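PDB 1I0R: conserved hypothetical protein, which reduces ferric iron held in siderophore chelates to ferrous iron with NADH or NADPH as electron donor, using a bound flavin as cofactor. Local coordinates for residues Leu13-Ser18 and Pro103-His108; Cys25-Asn30 and Lys48-His53; Ala43-Lys48 and Gly124-Phe129; Val110-Ala115 and Glu137-Ala142. All coordinates share one frame; numbering follows the deposited sequence.

Contact 1 of 4, residues Leu13-Ser18 and Pro103-His108; sequences LYIVTS and PLVTQH
P103 meets strand 14-20 with both its ring and its carbonyl group. The ring carbon CD lies 3.4 Å from S18 O, while CG approaches CB of T17, so the proline is set against T17 and S18. Its carbonyl oxygen takes the one direct hydrogen bond between the segments: T17 OG1 donates to P103 O over 2.6 Å, nearly along the C=O axis (166°). This short bond depends on the T17 rotamer, in which chi1 of 55° puts the hydroxyl between the backbone N and the carbonyl carbon and leaves CG2 beside the N. Two residues on, the amide of V105 is bridged to T17 by water 1, which accepts from V105 N at 2.9 Å and donates to T17 OG1 at 3.0 Å. The two V105 methyls divide their contacts. CG1 stands 3.8 Å from I15 CD1, the two side chains crossing at about a right angle, and CG2 lies 4.0 Å from T17 CG2. The strand axes approach to 6.6 Å and run antiparallel, a spacing filled by side chains and water. The backbone of 14-20 is hydrogen-bonded within the barrel to strands 23-37 and 61-67, whereas 103-105 belongs to a separate two-stranded sheet laid against it; V105 O is also bound by S65 OG. In this buried seam the T17 hydroxyl works in both directions, giving its proton to a carbonyl and accepting one from water, so that backbone polar groups of P103 and V105 are satisfied amid apolar packing.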
loop_
_atom_site.group_PDB
_atom_site.type_symbol
_atom_site.label_atom_id
_atom_site.label_comp_id
_atom_site.label_asym_id
_atom_site.label_seq_id
_atom_site.Cartn_x
_atom_site.Cartn_y
_atom_site.Cartn_z
ATOM N N LEU B 13 -0.891 9.027 -2.643
ATOM C CA LEU B 13 0.088 10.103 -2.355
ATOM C C LEU B 13 -0.468 10.827 -1.123
ATOM O O LEU B 13 -1.640 11.200 -1.072
ATOM C CB LEU B 13 0.272 11.074 -3.530
ATOM C CG LEU B 13 1.638 11.770 -3.410
ATOM C CD1 LEU B 13 2.787 10.741 -3.611
ATOM C CD2 LEU B 13 1.739 12.886 -4.453
ATOM N N TYR B 14 0.399 11.006 -0.131
ATOM C CA TYR B 14 -0.014 11.541 1.163
ATOM C C TYR B 14 0.995 12.487 1.758
ATOM O O TYR B 14 2.137 12.558 1.315
ATOM C CB TYR B 14 -0.136 10.381 2.175
ATOM C CG TYR B 14 -0.818 9.119 1.658
ATOM C CD1 TYR B 14 -0.109 8.144 0.955
ATOM C CD2 TYR B 14 -2.175 8.945 1.838
ATOM C CE1 TYR B 14 -0.765 7.008 0.437
ATOM C CE2 TYR B 14 -2.836 7.831 1.330
ATOM C CZ TYR B 14 -2.128 6.870 0.630
ATOM O OH TYR B 14 -2.847 5.807 0.105
ATOM N N ILE B 15 0.529 13.232 2.757
ATOM C CA ILE B 15 1.422 14.046 3.549
ATOM C C ILE B 15 1.377 13.318 4.890
ATOM O O ILE B 15 0.277 13.040 5.415
ATOM C CB ILE B 15 0.910 15.473 3.840
ATOM C CG1 ILE B 15 0.595 16.246 2.568
ATOM C CG2 ILE B 15 1.996 16.207 4.664
ATOM C CD1 ILE B 15 0.096 17.688 2.876
ATOM N N VAL B 16 2.542 12.975 5.437
ATOM C CA VAL B 16 2.607 12.327 6.755
ATOM C C VAL B 16 3.180 13.390 7.702
ATOM O O VAL B 16 4.239 13.971 7.425
ATOM C CB VAL B 16 3.509 11.060 6.748
ATOM C CG1 VAL B 16 3.630 10.477 8.160
ATOM C CG2 VAL B 16 2.890 9.996 5.798
ATOM N N THR B 17 2.480 13.640 8.813
ATOM C CA THR B 17 2.906 14.688 9.746
ATOM C C THR B 17 3.156 14.220 11.170
ATOM O O THR B 17 2.675 13.167 11.599
ATOM C CB THR B 17 1.843 15.807 9.801
ATOM O OG1 THR B 17 0.571 15.235 10.137
ATOM C CG2 THR B 17 1.731 16.523 8.461
ATOM N N SER B 18 3.932 15.007 11.921
ATOM C CA SER B 18 4.193 14.675 13.309
ATOM C C SER B 18 4.695 15.953 13.953
ATOM O O SER B 18 4.729 16.984 13.302
ATOM C CB SER B 18 5.243 13.568 13.441
ATOM O OG SER B 18 5.251 13.058 14.756
ATOM N N PRO B 103 0.057 17.892 13.810
ATOM C CA PRO B 103 -0.656 18.837 12.962
ATOM C C PRO B 103 -1.349 18.038 11.853
ATOM O O PRO B 103 -0.692 17.268 11.145
ATOM C CB PRO B 103 0.466 19.732 12.421
ATOM C CG PRO B 103 1.609 18.816 12.326
ATOM C CD PRO B 103 1.513 17.972 13.588
ATOM N N LEU B 104 -2.660 18.187 11.713
ATOM C CA LEU B 104 -3.400 17.484 10.665
ATOM C C LEU B 104 -3.641 18.474 9.540
ATOM O O LEU B 104 -4.445 19.414 9.688
ATOM C CB LEU B 104 -4.739 16.974 11.208
ATOM C CG LEU B 104 -4.553 16.034 12.402
ATOM C CD1 LEU B 104 -5.851 15.929 13.216
ATOM C CD2 LEU B 104 -4.089 14.659 11.867
ATOM N N VAL B 105 -2.938 18.280 8.416
ATOM C CA VAL B 105 -3.088 19.178 7.273
ATOM C C VAL B 105 -4.382 18.892 6.518
ATOM O O VAL B 105 -4.577 17.791 5.989
ATOM C CB VAL B 105 -1.890 19.062 6.305
ATOM C CG1 VAL B 105 -2.110 19.942 5.081
ATOM C CG2 VAL B 105 -0.611 19.478 7.008
ATOM N N THR B 106 -5.267 19.885 6.456
ATOM C CA THR B 106 -6.552 19.718 5.793
ATOM C C THR B 106 -6.588 20.279 4.389
ATOM O O THR B 106 -7.463 19.918 3.592
ATOM C CB THR B 106 -7.686 20.356 6.617
ATOM O OG1 THR B 106 -7.322 21.706 6.930
ATOM C CG2 THR B 106 -7.886 19.600 7.931
ATOM N N GLN B 107 -5.628 21.145 4.079
ATOM C CA GLN B 107 -5.583 21.737 2.743
ATOM C C GLN B 107 -5.305 20.677 1.682
ATOM O O GLN B 107 -4.358 19.907 1.810
ATOM C CB GLN B 107 -4.514 22.816 2.666
ATOM C CG GLN B 107 -4.762 23.805 1.527
ATOM C CD GLN B 107 -3.788 24.967 1.559
ATOM O OE1 GLN B 107 -3.287 25.338 2.622
ATOM N NE2 GLN B 107 -3.513 25.546 0.389
ATOM N N HIS B 108 -6.138 20.663 0.645
ATOM C CA HIS B 108 -6.035 19.717 -0.469
ATOM C C HIS B 108 -6.195 18.264 -0.051
ATOM O O HIS B 108 -5.797 17.359 -0.787
ATOM C CB HIS B 108 -4.701 19.892 -1.196
ATOM C CG HIS B 108 -4.533 21.250 -1.799
ATOM N ND1 HIS B 108 -5.400 21.748 -2.748
ATOM C CD2 HIS B 108 -3.649 22.240 -1.533
ATOM C CE1 HIS B 108 -5.059 22.993 -3.038
ATOM N NE2 HIS B 108 -4.001 23.316 -2.316
HETATM O O HOH W 1 -1.789 15.601 8.319
#

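Contact 2 of 4, residues Cys25-Asn30 and Lys48-His53; sequences CGQIAN and KENDTH
C25 and T52 bring their CA atoms within 5.4 Å, the point where strand 25-29 passes the first turn of the helix that starts at D51. Around this close approach T52 OG1 rests over the backbone of G26, 3.2 Å from G26 C, without hydrogen-bonding to it, and CB of C25 lies 3.8 Å from the same hydroxyl oxygen. Further along the strand Q27 carries the polar link. N50 ND2 donates to Q27 OE1 at 3.0 Å with an N-H...O angle of 153°, but comes from above the carbonyl plane, and the two amide planes stand 60° apart. The other end of the Q27 amide is held too: NE2 donates to I28 O at 3.1 Å, which fixes which way round the group sits. A chi1 of 70° and an extended chain beyond CG swing Q27 past T52, whose CB lies 3.6 Å from OE1. N50 occupies the N-cap position, yet its side chain makes no capping bond and instead reaches across to the strand. Both segments supply residues that bind FMN, among them Q27, I28, N50 and T52, and D51 forms a salt bridge with R82, another FMN-binding residue. In the barrel, strand 23-37 runs between strands 14-20 and 40-47, pairing through Q27 with V16 on one side and packing Q27 on L46 of the other, while helix 51-59 begins beside it.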
loop_
_atom_site.group_PDB
_atom_site.type_symbol
_atom_site.label_atom_id
_atom_site.label_comp_id
_atom_site.label_asym_id
_atom_site.label_seq_id
_atom_site.Cartn_x
_atom_site.Cartn_y
_atom_site.Cartn_z
ATOM N N CYS B 25 6.411 18.786 11.777
ATOM C CA CYS B 25 7.167 18.158 10.691
ATOM C C CYS B 25 6.188 17.515 9.717
ATOM O O CYS B 25 5.065 17.179 10.086
ATOM C CB CYS B 25 8.086 17.059 11.207
ATOM S SG CYS B 25 9.444 17.571 12.299
ATOM N N GLY B 26 6.607 17.371 8.471
ATOM C CA GLY B 26 5.729 16.734 7.498
ATOM C C GLY B 26 6.519 16.369 6.260
ATOM O O GLY B 26 7.488 17.035 5.926
ATOM N N GLN B 27 6.122 15.292 5.589
ATOM C CA GLN B 27 6.801 14.880 4.371
ATOM C C GLN B 27 5.802 14.198 3.447
ATOM O O GLN B 27 4.776 13.685 3.899
ATOM C CB GLN B 27 7.931 13.887 4.664
ATOM C CG GLN B 27 7.434 12.525 5.110
ATOM C CD GLN B 27 8.491 11.426 5.037
ATOM O OE1 GLN B 27 9.277 11.238 5.966
ATOM N NE2 GLN B 27 8.504 10.683 3.925
ATOM N N ILE B 28 6.079 14.235 2.153
ATOM C CA ILE B 28 5.220 13.523 1.205
ATOM C C ILE B 28 5.635 12.063 1.305
ATOM O O ILE B 28 6.810 11.741 1.498
ATOM C CB ILE B 28 5.462 13.996 -0.249
ATOM C CG1 ILE B 28 4.917 15.418 -0.438
ATOM C CG2 ILE B 28 4.764 13.052 -1.235
ATOM C CD1 ILE B 28 3.440 15.582 -0.076
ATOM N N ALA B 29 4.668 11.160 1.181
ATOM C CA ALA B 29 4.962 9.735 1.247
ATOM C C ALA B 29 3.977 9.008 0.349
ATOM O O ALA B 29 2.850 9.469 0.153
ATOM C CB ALA B 29 4.802 9.223 2.684
ATOM N N ASN B 30 4.387 7.857 -0.188
ATOM C CA ASN B 30 3.430 7.078 -0.972
ATOM C C ASN B 30 3.138 5.754 -0.244
ATOM O O ASN B 30 2.150 5.075 -0.548
ATOM C CB ASN B 30 3.949 6.838 -2.417
ATOM C CG ASN B 30 5.137 5.888 -2.485
ATOM O OD1 ASN B 30 5.854 5.687 -1.511
ATOM N ND2 ASN B 30 5.352 5.301 -3.665
ATOM N N LYS B 48 14.836 6.663 7.377
ATOM C CA LYS B 48 15.522 7.056 8.611
ATOM C C LYS B 48 16.243 8.386 8.568
ATOM O O LYS B 48 16.515 8.979 9.618
ATOM C CB LYS B 48 16.505 5.970 9.036
ATOM C CG LYS B 48 15.823 4.741 9.616
ATOM C CD LYS B 48 16.839 3.678 9.985
ATOM C CE LYS B 48 16.136 2.477 10.586
ATOM N NZ LYS B 48 17.082 1.410 11.015
ATOM N N GLU B 49 16.530 8.866 7.368
ATOM C CA GLU B 49 17.236 10.139 7.221
ATOM C C GLU B 49 16.328 11.369 7.277
ATOM O O GLU B 49 16.815 12.499 7.369
ATOM C CB GLU B 49 18.021 10.139 5.907
ATOM C CG GLU B 49 19.030 9.006 5.812
ATOM C CD GLU B 49 19.815 9.009 4.513
ATOM O OE1 GLU B 49 19.185 8.962 3.426
ATOM O OE2 GLU B 49 21.069 9.051 4.577
ATOM N N ASN B 50 15.016 11.156 7.243
ATOM C CA ASN B 50 14.050 12.260 7.256
ATOM C C ASN B 50 13.687 12.803 8.637
ATOM O O ASN B 50 13.611 12.061 9.608
ATOM C CB ASN B 50 12.742 11.843 6.562
ATOM C CG ASN B 50 12.967 11.254 5.185
ATOM O OD1 ASN B 50 14.043 11.396 4.596
ATOM N ND2 ASN B 50 11.944 10.597 4.659
ATOM N N ASP B 51 13.447 14.110 8.723
ATOM C CA ASP B 51 13.078 14.687 10.004
ATOM C C ASP B 51 11.740 14.165 10.524
ATOM O O ASP B 51 11.555 14.021 11.738
ATOM C CB ASP B 51 13.030 16.220 9.918
ATOM C CG ASP B 51 14.392 16.833 9.644
ATOM O OD1 ASP B 51 15.399 16.372 10.232
ATOM O OD2 ASP B 51 14.457 17.799 8.842
ATOM N N THR B 52 10.811 13.871 9.612
ATOM C CA THR B 52 9.506 13.369 10.022
ATOM C C THR B 52 9.683 11.991 10.664
ATOM O O THR B 52 9.003 11.665 11.640
ATOM C CB THR B 52 8.531 13.319 8.817
ATOM O OG1 THR B 52 8.402 14.637 8.255
ATOM C CG2 THR B 52 7.136 12.860 9.262
ATOM N N HIS B 53 10.600 11.185 10.129
ATOM C CA HIS B 53 10.855 9.873 10.717
ATOM C C HIS B 53 11.237 10.066 12.197
ATOM O O HIS B 53 10.682 9.424 13.097
ATOM C CB HIS B 53 12.013 9.166 9.975
ATOM C CG HIS B 53 12.607 8.014 10.734
ATOM N ND1 HIS B 53 12.220 6.700 10.542
ATOM C CD2 HIS B 53 13.527 7.990 11.728
ATOM C CE1 HIS B 53 12.870 5.921 11.389
ATOM N NE2 HIS B 53 13.669 6.684 12.121
#

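Contact 3 of 4, residues Ala43-Lys48 and Gly124-Phe129; sequences AVCLNK and GTHTLF
K48 reaches G124 because chi1 of -74° sets CG beside its own backbone N and the remaining torsions are fully extended; this carries NZ to 2.8 Å from G124 O. On the facing pair, L128 has chi1 of -173° and chi2 of 72°, which together bring CD1 onto CB of C45. The segments are neighbouring antiparallel strands of the six-stranded barrel of this FMN-binding fold. V44 with F129 and L46 with T127 are hydrogen-bonded pairs, with V44 N to F129 O at 3.0 Å; C45 with L128 and N47 with H126 are non-hydrogen-bonded. At the end of the pairing K48 N donates to T125 O at 3.1 Å, and water 2 bridges that carbonyl to N47 OD1, which also accepts from E49 N. N47 CA sits over one face of the H126 ring, 3.9 Å from its centre, in a CH-pi contact. On the face of the sheet shared by V44, L46, T127 and F129, L46 CD1 comes 3.8 Å from F129 CE1, the side chains crossing at about a right angle. K48 NZ forms a salt bridge with D122 as well, and a methionine in its place would probably leave that carboxylate without its charged mate and the G124 carbonyl without its donor. C45, L46, N47 and K48 bind FMN, and H126 binds NADP(+). Beside the second subunit, where L128 packs on its counterpart L128, the tightest carbon contact is L128 CD1 to C45 CB at 3.5 Å.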
loop_
_atom_site.group_PDB
_atom_site.type_symbol
_atom_site.label_atom_id
_atom_site.label_comp_id
_atom_site.label_asym_id
_atom_site.label_seq_id
_atom_site.Cartn_x
_atom_site.Cartn_y
_atom_site.Cartn_z
ATOM N N ALA B 43 -0.219 1.778 8.684
ATOM C CA ALA B 43 1.236 1.746 8.632
ATOM C C ALA B 43 1.767 2.852 7.726
ATOM O O ALA B 43 1.154 3.178 6.698
ATOM C CB ALA B 43 1.711 0.394 8.104
ATOM N N VAL B 44 2.885 3.458 8.140
ATOM C CA VAL B 44 3.559 4.448 7.297
ATOM C C VAL B 44 5.031 4.054 7.315
ATOM O O VAL B 44 5.578 3.771 8.367
ATOM C CB VAL B 44 3.399 5.947 7.793
ATOM C CG1 VAL B 44 1.925 6.373 7.744
ATOM C CG2 VAL B 44 3.901 6.112 9.192
ATOM N N CYS B 45 5.665 3.996 6.143
ATOM C CA CYS B 45 7.071 3.605 6.078
ATOM C C CYS B 45 7.874 4.856 5.721
ATOM O O CYS B 45 7.700 5.413 4.647
ATOM C CB CYS B 45 7.246 2.506 5.020
ATOM S SG CYS B 45 8.854 1.703 5.075
ATOM N N LEU B 46 8.733 5.279 6.654
ATOM C CA LEU B 46 9.538 6.499 6.505
ATOM C C LEU B 46 11.034 6.227 6.514
ATOM O O LEU B 46 11.511 5.399 7.281
ATOM C CB LEU B 46 9.226 7.452 7.662
ATOM C CG LEU B 46 7.728 7.699 7.863
ATOM C CD1 LEU B 46 7.467 8.510 9.161
ATOM C CD2 LEU B 46 7.211 8.461 6.645
ATOM N N ASN B 47 11.757 6.962 5.670
ATOM C CA ASN B 47 13.210 6.831 5.574
ATOM C C ASN B 47 13.877 7.405 6.830
ATOM O O ASN B 47 13.522 8.503 7.287
ATOM C CB ASN B 47 13.700 7.564 4.333
ATOM C CG ASN B 47 15.180 7.358 4.094
ATOM O OD1 ASN B 47 16.015 7.700 4.942
ATOM N ND2 ASN B 47 15.517 6.779 2.950
ATOM N N LYS B 48 14.836 6.663 7.377
ATOM C CA LYS B 48 15.522 7.056 8.611
ATOM C C LYS B 48 16.243 8.386 8.568
ATOM O O LYS B 48 16.515 8.979 9.618
ATOM C CB LYS B 48 16.505 5.970 9.036
ATOM C CG LYS B 48 15.823 4.741 9.616
ATOM C CD LYS B 48 16.839 3.678 9.985
ATOM C CE LYS B 48 16.136 2.477 10.586
ATOM N NZ LYS B 48 17.082 1.410 11.015
ATOM N N GLY B 124 15.688 -1.694 8.072
ATOM C CA GLY B 124 16.979 -1.276 7.549
ATOM C C GLY B 124 17.113 0.216 7.314
ATOM O O GLY B 124 17.382 1.004 8.239
ATOM N N THR B 125 16.921 0.615 6.070
ATOM C CA THR B 125 17.011 2.018 5.697
ATOM C C THR B 125 15.797 2.830 6.113
ATOM O O THR B 125 15.837 4.061 6.110
ATOM C CB THR B 125 17.171 2.156 4.190
ATOM O OG1 THR B 125 16.111 1.441 3.540
ATOM C CG2 THR B 125 18.474 1.525 3.742
ATOM N N HIS B 126 14.722 2.131 6.455
ATOM C CA HIS B 126 13.450 2.763 6.831
ATOM C C HIS B 126 12.874 2.099 8.065
ATOM O O HIS B 126 13.301 1.014 8.472
ATOM C CB HIS B 126 12.396 2.550 5.728
ATOM C CG HIS B 126 12.728 3.179 4.419
ATOM N ND1 HIS B 126 11.878 4.062 3.785
ATOM C CD2 HIS B 126 13.788 3.014 3.593
ATOM C CE1 HIS B 126 12.401 4.411 2.621
ATOM N NE2 HIS B 126 13.558 3.789 2.482
ATOM N N THR B 127 11.873 2.750 8.648
ATOM C CA THR B 127 11.140 2.186 9.772
ATOM C C THR B 127 9.669 2.163 9.347
ATOM O O THR B 127 9.166 3.151 8.787
ATOM C CB THR B 127 11.226 3.039 11.069
ATOM O OG1 THR B 127 12.591 3.130 11.483
ATOM C CG2 THR B 127 10.422 2.388 12.187
ATOM N N LEU B 128 8.998 1.032 9.557
ATOM C CA LEU B 128 7.576 0.966 9.272
ATOM C C LEU B 128 6.891 1.201 10.629
ATOM O O LEU B 128 7.058 0.420 11.574
ATOM C CB LEU B 128 7.190 -0.414 8.710
ATOM C CG LEU B 128 5.740 -0.534 8.225
ATOM C CD1 LEU B 128 5.527 0.225 6.964
ATOM C CD2 LEU B 128 5.404 -1.972 7.973
ATOM N N PHE B 129 6.149 2.304 10.747
ATOM C CA PHE B 129 5.469 2.612 11.998
ATOM C C PHE B 129 4.051 2.098 11.918
ATOM O O PHE B 129 3.377 2.356 10.933
ATOM C CB PHE B 129 5.425 4.140 12.243
ATOM C CG PHE B 129 6.777 4.759 12.452
ATOM C CD1 PHE B 129 7.468 5.336 11.386
ATOM C CD2 PHE B 129 7.362 4.741 13.715
ATOM C CE1 PHE B 129 8.750 5.903 11.575
ATOM C CE2 PHE B 129 8.636 5.296 13.922
ATOM C CZ PHE B 129 9.326 5.875 12.856
HETATM O O HOH W 2 18.053 5.683 5.452
#

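Contact 4 of 4, residues Val110-Ala115 and Glu137-Ala142; sequences VAVIEA and EVLKDA
V110, A111 and V112 run antiparallel to the chain from E137 onward, with V112 and E137 a hydrogen-bonded pair and A111 and V138 a non-hydrogen-bonded one. Two bonds join the first pair, E137 N to V112 O at 3.0 Å and V112 N to E137 O. At the next step the regular pattern gives way: V110 O accepts from both L139 N, at 2.8 Å, and K140 N, at 3.3 Å, which reach it from the same face of its plane. The two amides sharing one carbonyl, with L139 near-helical and K140 extended, make a classic beta bulge at the open end of the hairpin formed by strands 109-122 and 126-138. V112 and E137 lie side by side and point the same way; a separation of 3.3 Å between V112 CG2 and E137 CG is unusually short and best treated with caution. The glutamate's OE1 forms a salt bridge with K96. V112 CG1 touches L139 CD1 at 3.8 Å, crossing at about a right angle. With chi1 at 177°, V110 turns CG1 to within 3.5 Å of A142 O and, equally near, K140 O, while CG2 lies 4.2 Å from A142 CB. A glycine at V110 would probably open a gap beside A142 and leave the turn after K140 freer to shift. Residues of the second subunit pack here as well, K8 on V110 and A5 on A111. The chemistry is thus mostly backbone: a single carbonyl serves two amides, and valine methyls pack around the bulge and the turn that follows.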
loop_
_atom_site.group_PDB
_atom_site.type_symbol
_atom_site.label_atom_id
_atom_site.label_comp_id
_atom_site.label_asym_id
_atom_site.label_seq_id
_atom_site.Cartn_x
_atom_site.Cartn_y
_atom_site.Cartn_z
ATOM N N VAL B 110 -8.544 14.969 0.949
ATOM C CA VAL B 110 -9.854 14.362 0.801
ATOM C C VAL B 110 -10.242 13.797 2.172
ATOM O O VAL B 110 -11.421 13.726 2.521
ATOM C CB VAL B 110 -9.820 13.235 -0.267
ATOM C CG1 VAL B 110 -11.189 12.545 -0.365
ATOM C CG2 VAL B 110 -9.403 13.814 -1.621
ATOM N N ALA B 111 -9.235 13.412 2.958
ATOM C CA ALA B 111 -9.445 12.874 4.297
ATOM C C ALA B 111 -8.179 13.021 5.143
ATOM O O ALA B 111 -7.087 13.201 4.605
ATOM C CB ALA B 111 -9.826 11.384 4.220
ATOM N N VAL B 112 -8.342 12.967 6.459
ATOM C CA VAL B 112 -7.225 13.015 7.396
ATOM C C VAL B 112 -7.412 11.923 8.428
ATOM O O VAL B 112 -8.545 11.590 8.805
ATOM C CB VAL B 112 -7.075 14.394 8.113
ATOM C CG1 VAL B 112 -6.587 15.429 7.115
ATOM C CG2 VAL B 112 -8.398 14.831 8.749
ATOM N N ILE B 113 -6.296 11.344 8.864
ATOM C CA ILE B 113 -6.302 10.281 9.850
ATOM C C ILE B 113 -5.261 10.614 10.893
ATOM O O ILE B 113 -4.189 11.118 10.556
ATOM C CB ILE B 113 -5.921 8.932 9.169
ATOM C CG1 ILE B 113 -6.935 8.624 8.067
ATOM C CG2 ILE B 113 -5.801 7.826 10.193
ATOM C CD1 ILE B 113 -6.486 7.487 7.141
ATOM N N GLU B 114 -5.587 10.351 12.158
ATOM C CA GLU B 114 -4.668 10.596 13.258
ATOM C C GLU B 114 -4.403 9.238 13.899
ATOM O O GLU B 114 -5.342 8.443 14.083
ATOM C CB GLU B 114 -5.318 11.573 14.249
ATOM C CG GLU B 114 -4.492 11.914 15.450
ATOM C CD GLU B 114 -5.164 12.975 16.321
ATOM O OE1 GLU B 114 -6.402 13.141 16.227
ATOM O OE2 GLU B 114 -4.444 13.627 17.099
ATOM N N ALA B 115 -3.141 8.953 14.227
ATOM C CA ALA B 115 -2.798 7.651 14.820
ATOM C C ALA B 115 -1.735 7.702 15.917
ATOM O O ALA B 115 -0.878 8.584 15.909
ATOM C CB ALA B 115 -2.328 6.675 13.687
ATOM N N GLU B 137 -11.455 11.540 9.427
ATOM C CA GLU B 137 -12.592 12.237 8.851
ATOM C C GLU B 137 -12.462 12.467 7.353
ATOM O O GLU B 137 -11.352 12.635 6.825
ATOM C CB GLU B 137 -12.798 13.572 9.571
ATOM C CG GLU B 137 -11.640 14.554 9.470
ATOM C CD GLU B 137 -11.839 15.762 10.387
ATOM O OE1 GLU B 137 -11.177 15.837 11.451
ATOM O OE2 GLU B 137 -12.682 16.619 10.043
ATOM N N VAL B 138 -13.597 12.431 6.664
ATOM C CA VAL B 138 -13.616 12.692 5.234
ATOM C C VAL B 138 -13.886 14.190 5.162
ATOM O O VAL B 138 -14.821 14.678 5.797
ATOM C CB VAL B 138 -14.739 11.922 4.523
ATOM C CG1 VAL B 138 -14.778 12.320 3.056
ATOM C CG2 VAL B 138 -14.495 10.414 4.652
ATOM N N LEU B 139 -13.066 14.913 4.405
ATOM C CA LEU B 139 -13.183 16.370 4.306
ATOM C C LEU B 139 -13.752 16.894 2.993
ATOM O O LEU B 139 -14.357 17.974 2.952
ATOM C CB LEU B 139 -11.808 17.004 4.504
ATOM C CG LEU B 139 -11.044 16.609 5.765
ATOM C CD1 LEU B 139 -9.619 17.149 5.676
ATOM C CD2 LEU B 139 -11.768 17.136 7.000
ATOM N N LYS B 140 -13.540 16.146 1.921
ATOM C CA LYS B 140 -13.998 16.570 0.606
ATOM C C LYS B 140 -14.529 15.415 -0.212
ATOM O O LYS B 140 -14.204 14.249 0.021
ATOM C CB LYS B 140 -12.850 17.208 -0.181
ATOM C CG LYS B 140 -12.089 18.312 0.534
ATOM C CD LYS B 140 -10.742 18.572 -0.163
ATOM C CE LYS B 140 -10.893 19.027 -1.615
ATOM N NZ LYS B 140 -11.207 20.483 -1.749
ATOM N N ASP B 141 -15.324 15.786 -1.205
ATOM C CA ASP B 141 -15.956 14.870 -2.133
ATOM C C ASP B 141 -14.997 14.505 -3.278
ATOM O O ASP B 141 -15.271 13.609 -4.070
ATOM C CB ASP B 141 -17.212 15.572 -2.669
ATOM C CG ASP B 141 -17.980 14.739 -3.659
ATOM O OD1 ASP B 141 -17.413 14.387 -4.718
ATOM O OD2 ASP B 141 -19.166 14.447 -3.381
ATOM N N ALA B 142 -13.859 15.187 -3.343
ATOM C CA ALA B 142 -12.874 14.995 -4.409
ATOM C C ALA B 142 -12.229 13.619 -4.601
ATOM O O ALA B 142 -12.152 12.816 -3.671
ATOM C CB ALA B 142 -11.779 16.034 -4.262
#

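Overall arrangement
Contact 1 is wholly buried, its centre about 6 Å from that of the chain, and ties the barrel to the small 95-97/103-105 sheet through a hydroxyl, a water and apolar methyls. The other three are only partly buried. Contacts 2 and 3 share K48, cross along the chain and lie side by side in the FMN-binding region, where partly exposed amides, a lysine and a histidine accompany the packing. Contacts 3 and 4 both use strand 126-138, but with centres about 23 Å apart, on opposite sides of the chain's centre; both depend on backbone pairing and border the second subunit. V105 and T106 pack on V112 and L139, linking contacts 1 and 4.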